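Long-range contact in benzoylformate Decarboxylase (PDB 4K9Q), which probably catalyses the thiamine diphosphate- and magnesium-dependent decarboxylation of benzoylformate to benzaldehyde and carbon dioxide: residues A115-P129 with T145-P159. Numbering follows the deposited sequence.
Sequences AINMPKPWVKWSYEP and TAMQQPQGPVFLSLP
Lys124 lays its aliphatic chain over the backbone at Gly152, with CD 3.6 Å from Gly152 N, and carries its ammonium into the turn that follows helix 135-147. A bend at chi3 (64°) brings NZ to Thr145 O at 2.8 Å, nearly in line with the carbonyl, and to Pro150 O at 2.7 Å, from above the carbonyl plane; a water relays it to Gln149 O. An alanine here would probably leave these carbonyls without their charged donor and the turn freer to shift. The backbone N of Lys124 donates almost straight to Pro153 O. Strands 126-127, outermost within this chain, and 154-159 then pair in parallel, completing a beta-alpha-beta unit with helix 135-147: Trp125 O accepts Phe155 N, Tyr127 N reaches Phe155 O, and Tyr127 O accepts Ser157 N. On the sheet face of Ser126 and Phe155, Pro119 CG meets Phe155 CD2 (3.7 Å); on that of Tyr127 and Leu156, Leu156 CD2 approaches Trp125 CZ3 (3.8 Å). Ser157 OG gives a 2.5 Å bond to the anti lone pair of Glu128 OE1, which also accepts a hydrogen bond from Gln98 NE2. One ammonium thus ties the turn's carbonyls to segment 115-129, while a serine-carboxylate bond fastens the far end beyond mainly apolar packing.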
ATOM      1  N   ALA A 115      -4.124  -6.138   7.924  1.00 12.20           N
ATOM      2  CA  ALA A 115      -3.375  -7.364   7.686  1.00 14.76           C
ATOM      3  C   ALA A 115      -2.942  -7.541   6.239  1.00 14.50           C
ATOM      4  O   ALA A 115      -1.833  -8.000   5.979  1.00 14.51           O
ATOM      5  CB  ALA A 115      -4.170  -8.577   8.155  1.00 13.85           C
ATOM      6  N   ILE A 116      -3.795  -7.186   5.281  1.00 11.06           N
ATOM      7  CA  ILE A 116      -3.442  -7.478   3.893  1.00 12.45           C
ATOM      8  C   ILE A 116      -2.237  -6.676   3.419  1.00 11.31           C
ATOM      9  O   ILE A 116      -1.571  -7.059   2.451  1.00 13.84           O
ATOM     10  CB  ILE A 116      -4.614  -7.279   2.912  1.00 11.84           C
ATOM     11  CG1 ILE A 116      -5.025  -5.804   2.845  1.00 10.96           C
ATOM     12  CG2 ILE A 116      -5.792  -8.174   3.303  1.00 13.85           C
ATOM     13  CD1 ILE A 116      -6.035  -5.476   1.734  1.00 17.44           C
ATOM     14  N   ASN A 117      -1.959  -5.560   4.082  1.00 10.70           N
ATOM     15  CA  ASN A 117      -0.836  -4.730   3.669  1.00 11.19           C
ATOM     16  C   ASN A 117       0.499  -5.091   4.295  1.00 13.18           C
ATOM     17  O   ASN A 117       1.544  -4.753   3.749  1.00 12.34           O
ATOM     18  CB  ASN A 117      -1.147  -3.249   3.867  1.00 12.62           C
ATOM     19  CG  ASN A 117      -2.146  -2.744   2.845  1.00 14.37           C
ATOM     20  OD1 ASN A 117      -2.223  -3.288   1.748  1.00 16.97           O
ATOM     21  ND2 ASN A 117      -2.917  -1.717   3.197  1.00 16.32           N
ATOM     22  N   MET A 118       0.466  -5.799   5.419  1.00  9.11           N
ATOM     23  CA  MET A 118       1.716  -6.148   6.091  1.00 10.85           C
ATOM     24  C   MET A 118       2.725  -6.943   5.234  1.00 11.11           C
ATOM     25  O   MET A 118       3.889  -6.570   5.172  1.00 11.67           O
ATOM     26  CB  MET A 118       1.449  -6.854   7.423  1.00 10.23           C
ATOM     27  CG  MET A 118       2.719  -6.968   8.261  1.00 12.61           C
ATOM     28  SD  MET A 118       2.437  -7.567   9.916  1.00 14.23           S
ATOM     29  CE  MET A 118       4.112  -7.430  10.578  1.00 15.31           C
ATOM     30  N   PRO A 119       2.284  -8.030   4.566  1.00 10.59           N
ATOM     31  CA  PRO A 119       3.252  -8.851   3.808  1.00  9.79           C
ATOM     32  C   PRO A 119       3.667  -8.261   2.454  1.00  8.65           C
ATOM     33  O   PRO A 119       4.608  -8.771   1.847  1.00 11.12           O
ATOM     34  CB  PRO A 119       2.497 -10.166   3.600  1.00  9.77           C
ATOM     35  CG  PRO A 119       1.059  -9.755   3.573  1.00 11.04           C
ATOM     36  CD  PRO A 119       0.924  -8.599   4.521  1.00 12.04           C
ATOM     37  N   LYS A 120       2.977  -7.219   1.986  1.00 10.42           N
ATOM     38  CA  LYS A 120       3.383  -6.528   0.759  1.00 10.80           C
ATOM     39  C   LYS A 120       4.777  -5.909   0.960  1.00  9.64           C
ATOM     40  O   LYS A 120       5.068  -5.354   2.027  1.00 13.86           O
ATOM     41  CB  LYS A 120       2.369  -5.433   0.399  1.00 11.80           C
ATOM     42  CG  LYS A 120       0.970  -5.949   0.026  1.00 14.47           C
ATOM     43  CD  LYS A 120       0.047  -4.773  -0.297  1.00 19.50           C
ATOM     44  CE  LYS A 120      -1.365  -5.231  -0.648  1.00 20.68           C
ATOM     45  NZ  LYS A 120      -1.451  -5.735  -2.047  1.00 25.86           N
ATOM     46  N   PRO A 121       5.631  -5.950  -0.074  1.00  9.89           N
ATOM     47  CA  PRO A 121       5.365  -6.388  -1.450  1.00 11.70           C
ATOM     48  C   PRO A 121       5.796  -7.829  -1.718  1.00 13.33           C
ATOM     49  O   PRO A 121       6.196  -8.135  -2.842  1.00 15.39           O
ATOM     50  CB  PRO A 121       6.270  -5.456  -2.259  1.00 15.14           C
ATOM     51  CG  PRO A 121       7.483  -5.310  -1.366  1.00 14.13           C
ATOM     52  CD  PRO A 121       6.941  -5.284   0.045  1.00 12.97           C
ATOM     53  N   TRP A 122       5.723  -8.699  -0.718  1.00 11.11           N
ATOM     54  CA  TRP A 122       6.342 -10.016  -0.844  1.00 12.26           C
ATOM     55  C   TRP A 122       5.385 -11.205  -0.906  1.00  9.33           C
ATOM     56  O   TRP A 122       5.743 -12.318  -0.527  1.00 10.40           O
ATOM     57  CB  TRP A 122       7.384 -10.202   0.254  1.00 13.44           C
ATOM     58  CG  TRP A 122       8.450  -9.146   0.168  1.00 10.15           C
ATOM     59  CD1 TRP A 122       8.658  -8.110   1.031  1.00 10.30           C
ATOM     60  CD2 TRP A 122       9.431  -9.014  -0.866  1.00 11.02           C
ATOM     61  NE1 TRP A 122       9.725  -7.350   0.608  1.00 11.11           N
ATOM     62  CE2 TRP A 122      10.213  -7.881  -0.558  1.00 11.47           C
ATOM     63  CE3 TRP A 122       9.722  -9.744  -2.024  1.00 11.27           C
ATOM     64  CZ2 TRP A 122      11.285  -7.470  -1.357  1.00 10.48           C
ATOM     65  CZ3 TRP A 122      10.779  -9.332  -2.823  1.00 14.66           C
ATOM     66  CH2 TRP A 122      11.550  -8.209  -2.481  1.00 11.06           C
ATOM     67  N   VAL A 123       4.182 -10.965  -1.422  1.00  9.79           N
ATOM     68  CA  VAL A 123       3.239 -12.041  -1.720  1.00  9.53           C
ATOM     69  C   VAL A 123       2.541 -11.774  -3.055  1.00  8.12           C
ATOM     70  O   VAL A 123       2.430 -10.629  -3.498  1.00 13.21           O
ATOM     71  CB  VAL A 123       2.184 -12.234  -0.605  1.00  8.95           C
ATOM     72  CG1 VAL A 123       2.837 -12.810   0.643  1.00 11.23           C
ATOM     73  CG2 VAL A 123       1.476 -10.923  -0.277  1.00 11.58           C
ATOM     74  N   LYS A 124       2.073 -12.837  -3.696  1.00  9.83           N
ATOM     75  CA  LYS A 124       1.335 -12.691  -4.951  1.00 10.02           C
ATOM     76  C   LYS A 124      -0.088 -12.179  -4.715  1.00 10.70           C
ATOM     77  O   LYS A 124      -0.714 -11.593  -5.614  1.00 11.99           O
ATOM     78  CB  LYS A 124       1.292 -14.023  -5.700  1.00 10.84           C
ATOM     79  CG  LYS A 124       2.659 -14.505  -6.176  1.00  9.72           C
ATOM     80  CD  LYS A 124       2.534 -15.794  -6.966  1.00  9.86           C
ATOM     81  CE  LYS A 124       1.739 -15.593  -8.260  1.00 11.90           C
ATOM     82  NZ  LYS A 124       1.764 -16.823  -9.094  1.00 11.12           N
ATOM     83  N   TRP A 125      -0.579 -12.390  -3.499  1.00 11.36           N
ATOM     84  CA  TRP A 125      -1.946 -12.067  -3.128  1.00 11.81           C
ATOM     85  C   TRP A 125      -2.027 -12.075  -1.611  1.00 11.03           C
ATOM     86  O   TRP A 125      -1.403 -12.913  -0.954  1.00 10.78           O
ATOM     87  CB  TRP A 125      -2.913 -13.102  -3.704  1.00 10.51           C
ATOM     88  CG  TRP A 125      -4.390 -12.817  -3.452  1.00 12.83           C
ATOM     89  CD1 TRP A 125      -5.072 -11.668  -3.739  1.00 12.74           C
ATOM     90  CD2 TRP A 125      -5.352 -13.725  -2.895  1.00 10.54           C
ATOM     91  NE1 TRP A 125      -6.398 -11.801  -3.378  1.00 12.00           N
ATOM     92  CE2 TRP A 125      -6.596 -13.054  -2.864  1.00 11.58           C
ATOM     93  CE3 TRP A 125      -5.278 -15.035  -2.408  1.00 11.74           C
ATOM     94  CZ2 TRP A 125      -7.756 -13.647  -2.361  1.00 12.45           C
ATOM     95  CZ3 TRP A 125      -6.430 -15.626  -1.918  1.00 13.83           C
ATOM     96  CH2 TRP A 125      -7.655 -14.933  -1.901  1.00 12.03           C
ATOM     97  N   SER A 126      -2.794 -11.142  -1.063  1.00 11.73           N
ATOM     98  CA  SER A 126      -3.025 -11.096   0.376  0.57 11.31           C
ATOM     99  C   SER A 126      -4.486 -10.746   0.617  1.00 10.59           C
ATOM    100  O   SER A 126      -5.055  -9.866  -0.034  1.00 12.27           O
ATOM    101  CB  SER A 126      -2.098 -10.080   1.047  0.57 11.52           C
ATOM    102  OG  SER A 126      -2.296  -8.790   0.507  0.57 12.51           O
ATOM    103  N   TYR A 127      -5.109 -11.456   1.548  1.00 10.03           N
ATOM    104  CA  TYR A 127      -6.564 -11.368   1.671  1.00  9.57           C
ATOM    105  C   TYR A 127      -7.067 -11.714   3.061  1.00 10.68           C
ATOM    106  O   TYR A 127      -6.519 -12.586   3.732  1.00 10.48           O
ATOM    107  CB  TYR A 127      -7.181 -12.347   0.674  1.00 10.31           C
ATOM    108  CG  TYR A 127      -8.624 -12.126   0.302  1.00 11.09           C
ATOM    109  CD1 TYR A 127      -9.018 -10.984  -0.388  1.00 14.92           C
ATOM    110  CD2 TYR A 127      -9.582 -13.092   0.575  1.00 13.30           C
ATOM    111  CE1 TYR A 127     -10.343 -10.798  -0.764  1.00 14.76           C
ATOM    112  CE2 TYR A 127     -10.904 -12.917   0.204  1.00 13.82           C
ATOM    113  CZ  TYR A 127     -11.278 -11.769  -0.462  1.00 16.44           C
ATOM    114  OH  TYR A 127     -12.596 -11.598  -0.831  1.00 15.84           O
ATOM    115  N   GLU A 128      -8.142 -11.051   3.466  1.00 10.54           N
ATOM    116  CA  GLU A 128      -8.871 -11.404   4.684  1.00 12.40           C
ATOM    117  C   GLU A 128     -10.329 -11.634   4.280  1.00 13.05           C
ATOM    118  O   GLU A 128     -11.026 -10.678   3.944  1.00 13.56           O
ATOM    119  CB  GLU A 128      -8.759 -10.267   5.699  1.00 12.04           C
ATOM    120  CG  GLU A 128      -9.318 -10.557   7.094  1.00 14.68           C
ATOM    121  CD  GLU A 128      -8.848  -9.528   8.128  1.00 18.69           C
ATOM    122  OE1 GLU A 128      -7.799  -9.759   8.765  1.00 16.41           O
ATOM    123  OE2 GLU A 128      -9.520  -8.483   8.302  1.00 18.56           O
ATOM    124  N   PRO A 129     -10.792 -12.902   4.280  1.00 12.29           N
ATOM    125  CA  PRO A 129     -12.129 -13.197   3.728  1.00 10.62           C
ATOM    126  C   PRO A 129     -13.242 -12.317   4.309  1.00 13.78           C
ATOM    127  O   PRO A 129     -13.238 -11.987   5.500  1.00 13.27           O
ATOM    128  CB  PRO A 129     -12.343 -14.670   4.112  1.00 12.72           C
ATOM    129  CG  PRO A 129     -10.949 -15.232   4.101  1.00 14.37           C
ATOM    130  CD  PRO A 129     -10.102 -14.131   4.716  1.00 12.55           C
ATOM    131  N   THR A 145      -3.637 -19.126  -6.964  1.00  9.78           N
ATOM    132  CA  THR A 145      -2.738 -17.994  -7.179  1.00 11.74           C
ATOM    133  C   THR A 145      -1.281 -18.413  -7.006  1.00 11.35           C
ATOM    134  O   THR A 145      -0.408 -18.043  -7.799  1.00 13.34           O
ATOM    135  CB  THR A 145      -3.062 -16.846  -6.225  1.00 13.50           C
ATOM    136  OG1 THR A 145      -4.426 -16.434  -6.421  1.00 13.76           O
ATOM    137  CG2 THR A 145      -2.118 -15.670  -6.466  1.00 12.49           C
ATOM    138  N   ALA A 146      -1.019 -19.195  -5.968  1.00 12.07           N
ATOM    139  CA  ALA A 146       0.342 -19.618  -5.658  1.00  9.93           C
ATOM    140  C   ALA A 146       0.922 -20.551  -6.720  1.00 13.14           C
ATOM    141  O   ALA A 146       2.113 -20.477  -7.030  1.00 11.26           O
ATOM    142  CB  ALA A 146       0.388 -20.296  -4.283  1.00 11.48           C
ATOM    143  N   MET A 147       0.082 -21.429  -7.269  1.00 11.51           N
ATOM    144  CA  MET A 147       0.557 -22.512  -8.123  1.00 11.51           C
ATOM    145  C   MET A 147       0.696 -22.170  -9.611  1.00 12.92           C
ATOM    146  O   MET A 147       1.368 -22.892 -10.359  1.00 12.89           O
ATOM    147  CB  MET A 147      -0.322 -23.746  -7.934  1.00 12.38           C
ATOM    148  CG  MET A 147      -0.043 -24.434  -6.586  1.00 12.41           C
ATOM    149  SD  MET A 147       1.593 -25.179  -6.515  1.00 15.91           S
ATOM    150  CE  MET A 147       1.296 -26.716  -7.389  1.00 21.86           C
ATOM    151  N   GLN A 148       0.059 -21.084 -10.043  1.00 11.25           N
ATOM    152  CA  GLN A 148       0.240 -20.605 -11.408  1.00 10.67           C
ATOM    153  C   GLN A 148       1.573 -19.890 -11.570  1.00 13.64           C
ATOM    154  O   GLN A 148       2.052 -19.208 -10.661  1.00 12.76           O
ATOM    155  CB  GLN A 148      -0.927 -19.702 -11.819  1.00 10.70           C
ATOM    156  CG  GLN A 148      -2.239 -20.455 -11.789  1.00 12.47           C
ATOM    157  CD  GLN A 148      -3.432 -19.609 -12.169  1.00 12.23           C
ATOM    158  OE1 GLN A 148      -4.332 -20.080 -12.866  1.00 14.03           O
ATOM    159  NE2 GLN A 148      -3.457 -18.355 -11.716  1.00 12.16           N
ATOM    160  N   GLN A 149       2.185 -20.078 -12.728  1.00 13.15           N
ATOM    161  CA  GLN A 149       3.508 -19.525 -12.994  1.00 14.36           C
ATOM    162  C   GLN A 149       3.414 -18.006 -13.136  1.00 15.62           C
ATOM    163  O   GLN A 149       2.446 -17.498 -13.701  1.00 15.56           O
ATOM    164  CB  GLN A 149       4.026 -20.147 -14.287  1.00 18.00           C
ATOM    165  CG  GLN A 149       5.515 -20.216 -14.411  1.00 17.99           C
ATOM    166  CD  GLN A 149       5.939 -21.242 -15.433  1.00 16.17           C
ATOM    167  OE1 GLN A 149       5.664 -21.093 -16.623  1.00 15.04           O
ATOM    168  NE2 GLN A 149       6.605 -22.304 -14.972  1.00 15.51           N
ATOM    169  N   PRO A 150       4.404 -17.260 -12.605  1.00 15.32           N
ATOM    170  CA  PRO A 150       5.544 -17.692 -11.794  1.00 14.99           C
ATOM    171  C   PRO A 150       5.047 -17.971 -10.381  1.00 12.18           C
ATOM    172  O   PRO A 150       4.374 -17.126  -9.782  1.00 12.61           O
ATOM    173  CB  PRO A 150       6.458 -16.463 -11.803  1.00 14.39           C
ATOM    174  CG  PRO A 150       5.530 -15.308 -11.921  1.00 15.21           C
ATOM    175  CD  PRO A 150       4.382 -15.792 -12.792  1.00 18.22           C
ATOM    176  N   GLN A 151       5.353 -19.151  -9.857  1.00 13.31           N
ATOM    177  CA  GLN A 151       4.828 -19.536  -8.555  1.00 13.08           C
ATOM    178  C   GLN A 151       5.377 -18.651  -7.425  1.00 11.81           C
ATOM    179  O   GLN A 151       6.418 -17.998  -7.564  1.00 10.30           O
ATOM    180  CB  GLN A 151       5.084 -21.022  -8.290  1.00 11.28           C
ATOM    181  CG  GLN A 151       4.467 -21.937  -9.353  1.00 13.98           C
ATOM    182  CD  GLN A 151       4.660 -23.409  -9.036  1.00 15.56           C
ATOM    183  OE1 GLN A 151       5.668 -23.804  -8.443  1.00 15.34           O
ATOM    184  NE2 GLN A 151       3.690 -24.235  -9.434  1.00 16.47           N
ATOM    185  N   GLY A 152       4.661 -18.615  -6.311  1.00 10.71           N
ATOM    186  CA  GLY A 152       5.065 -17.767  -5.204  1.00 10.15           C
ATOM    187  C   GLY A 152       4.076 -17.780  -4.066  1.00 10.59           C
ATOM    188  O   GLY A 152       2.982 -18.334  -4.194  1.00 10.89           O
ATOM    189  N   PRO A 153       4.458 -17.183  -2.928  1.00 10.20           N
ATOM    190  CA  PRO A 153       3.639 -17.273  -1.718  1.00  9.50           C
ATOM    191  C   PRO A 153       2.448 -16.325  -1.722  1.00  9.89           C
ATOM    192  O   PRO A 153       2.467 -15.272  -2.368  1.00 10.02           O
ATOM    193  CB  PRO A 153       4.621 -16.885  -0.601  1.00 10.50           C
ATOM    194  CG  PRO A 153       5.585 -15.969  -1.269  1.00 11.05           C
ATOM    195  CD  PRO A 153       5.746 -16.506  -2.679  1.00  9.44           C
ATOM    196  N   VAL A 154       1.413 -16.719  -0.993  1.00 10.47           N
ATOM    197  CA  VAL A 154       0.214 -15.907  -0.804  1.00 10.25           C
ATOM    198  C   VAL A 154      -0.110 -15.854   0.692  1.00 10.80           C
ATOM    199  O   VAL A 154       0.390 -16.670   1.478  1.00  9.93           O
ATOM    200  CB  VAL A 154      -0.986 -16.491  -1.571  1.00 10.19           C
ATOM    201  CG1 VAL A 154      -0.723 -16.487  -3.069  1.00 10.91           C
ATOM    202  CG2 VAL A 154      -1.268 -17.909  -1.097  1.00 13.34           C
ATOM    203  N   PHE A 155      -0.935 -14.885   1.093  1.00  8.10           N
ATOM    204  CA  PHE A 155      -1.220 -14.688   2.513  1.00  9.34           C
ATOM    205  C   PHE A 155      -2.716 -14.582   2.779  1.00  9.78           C
ATOM    206  O   PHE A 155      -3.414 -13.795   2.126  1.00  9.81           O
ATOM    207  CB  PHE A 155      -0.528 -13.426   3.039  1.00  9.25           C
ATOM    208  CG  PHE A 155      -0.925 -13.067   4.446  1.00  9.10           C
ATOM    209  CD1 PHE A 155      -0.510 -13.854   5.513  1.00 13.18           C
ATOM    210  CD2 PHE A 155      -1.726 -11.965   4.706  1.00 11.57           C
ATOM    211  CE1 PHE A 155      -0.873 -13.541   6.822  1.00 12.92           C
ATOM    212  CE2 PHE A 155      -2.089 -11.644   6.024  1.00 12.51           C
ATOM    213  CZ  PHE A 155      -1.672 -12.443   7.074  1.00 11.71           C
ATOM    214  N   LEU A 156      -3.200 -15.378   3.738  1.00 10.56           N
ATOM    215  CA  LEU A 156      -4.581 -15.269   4.226  1.00  9.81           C
ATOM    216  C   LEU A 156      -4.596 -14.921   5.712  1.00 12.41           C
ATOM    217  O   LEU A 156      -3.905 -15.564   6.511  1.00 11.68           O
ATOM    218  CB  LEU A 156      -5.328 -16.595   4.043  1.00 12.87           C
ATOM    219  CG  LEU A 156      -5.535 -17.108   2.617  1.00  9.87           C
ATOM    220  CD1 LEU A 156      -6.216 -18.469   2.659  1.00 12.13           C
ATOM    221  CD2 LEU A 156      -6.358 -16.109   1.820  1.00 13.20           C
ATOM    222  N   SER A 157      -5.389 -13.916   6.066  1.00  9.94           N
ATOM    223  CA  SER A 157      -5.637 -13.523   7.440  1.00 11.81           C
ATOM    224  C   SER A 157      -7.007 -14.066   7.822  1.00 11.24           C
ATOM    225  O   SER A 157      -8.009 -13.735   7.183  1.00 10.91           O
ATOM    226  CB  SER A 157      -5.623 -11.995   7.536  1.00 12.63           C
ATOM    227  OG  SER A 157      -5.997 -11.561   8.828  1.00 11.81           O
ATOM    228  N   LEU A 158      -7.055 -14.884   8.871  1.00  9.87           N
ATOM    229  CA  LEU A 158      -8.230 -15.698   9.173  1.00 10.63           C
ATOM    230  C   LEU A 158      -8.764 -15.463  10.594  1.00 10.26           C
ATOM    231  O   LEU A 158      -8.222 -15.980  11.565  1.00 11.81           O
ATOM    232  CB  LEU A 158      -7.883 -17.178   8.941  1.00 11.45           C
ATOM    233  CG  LEU A 158      -7.427 -17.449   7.490  1.00 12.42           C
ATOM    234  CD1 LEU A 158      -6.659 -18.725   7.365  1.00 12.81           C
ATOM    235  CD2 LEU A 158      -8.605 -17.429   6.529  1.00 13.15           C
ATOM    236  N   PRO A 159      -9.827 -14.661  10.722  1.00  9.48           N
ATOM    237  CA  PRO A 159     -10.409 -14.399  12.049  1.00 10.93           C
ATOM    238  C   PRO A 159     -10.774 -15.687  12.802  1.00 12.16           C
ATOM    239  O   PRO A 159     -11.370 -16.588  12.224  1.00 11.95           O
ATOM    240  CB  PRO A 159     -11.662 -13.583  11.718  1.00 12.53           C
ATOM    241  CG  PRO A 159     -11.290 -12.854  10.457  1.00 11.69           C
ATOM    242  CD  PRO A 159     -10.450 -13.835   9.668  1.00 12.03           C
TER
HETATM  243  O   HOH W   1       0.819 -16.056 -11.670  1.00 13.93           O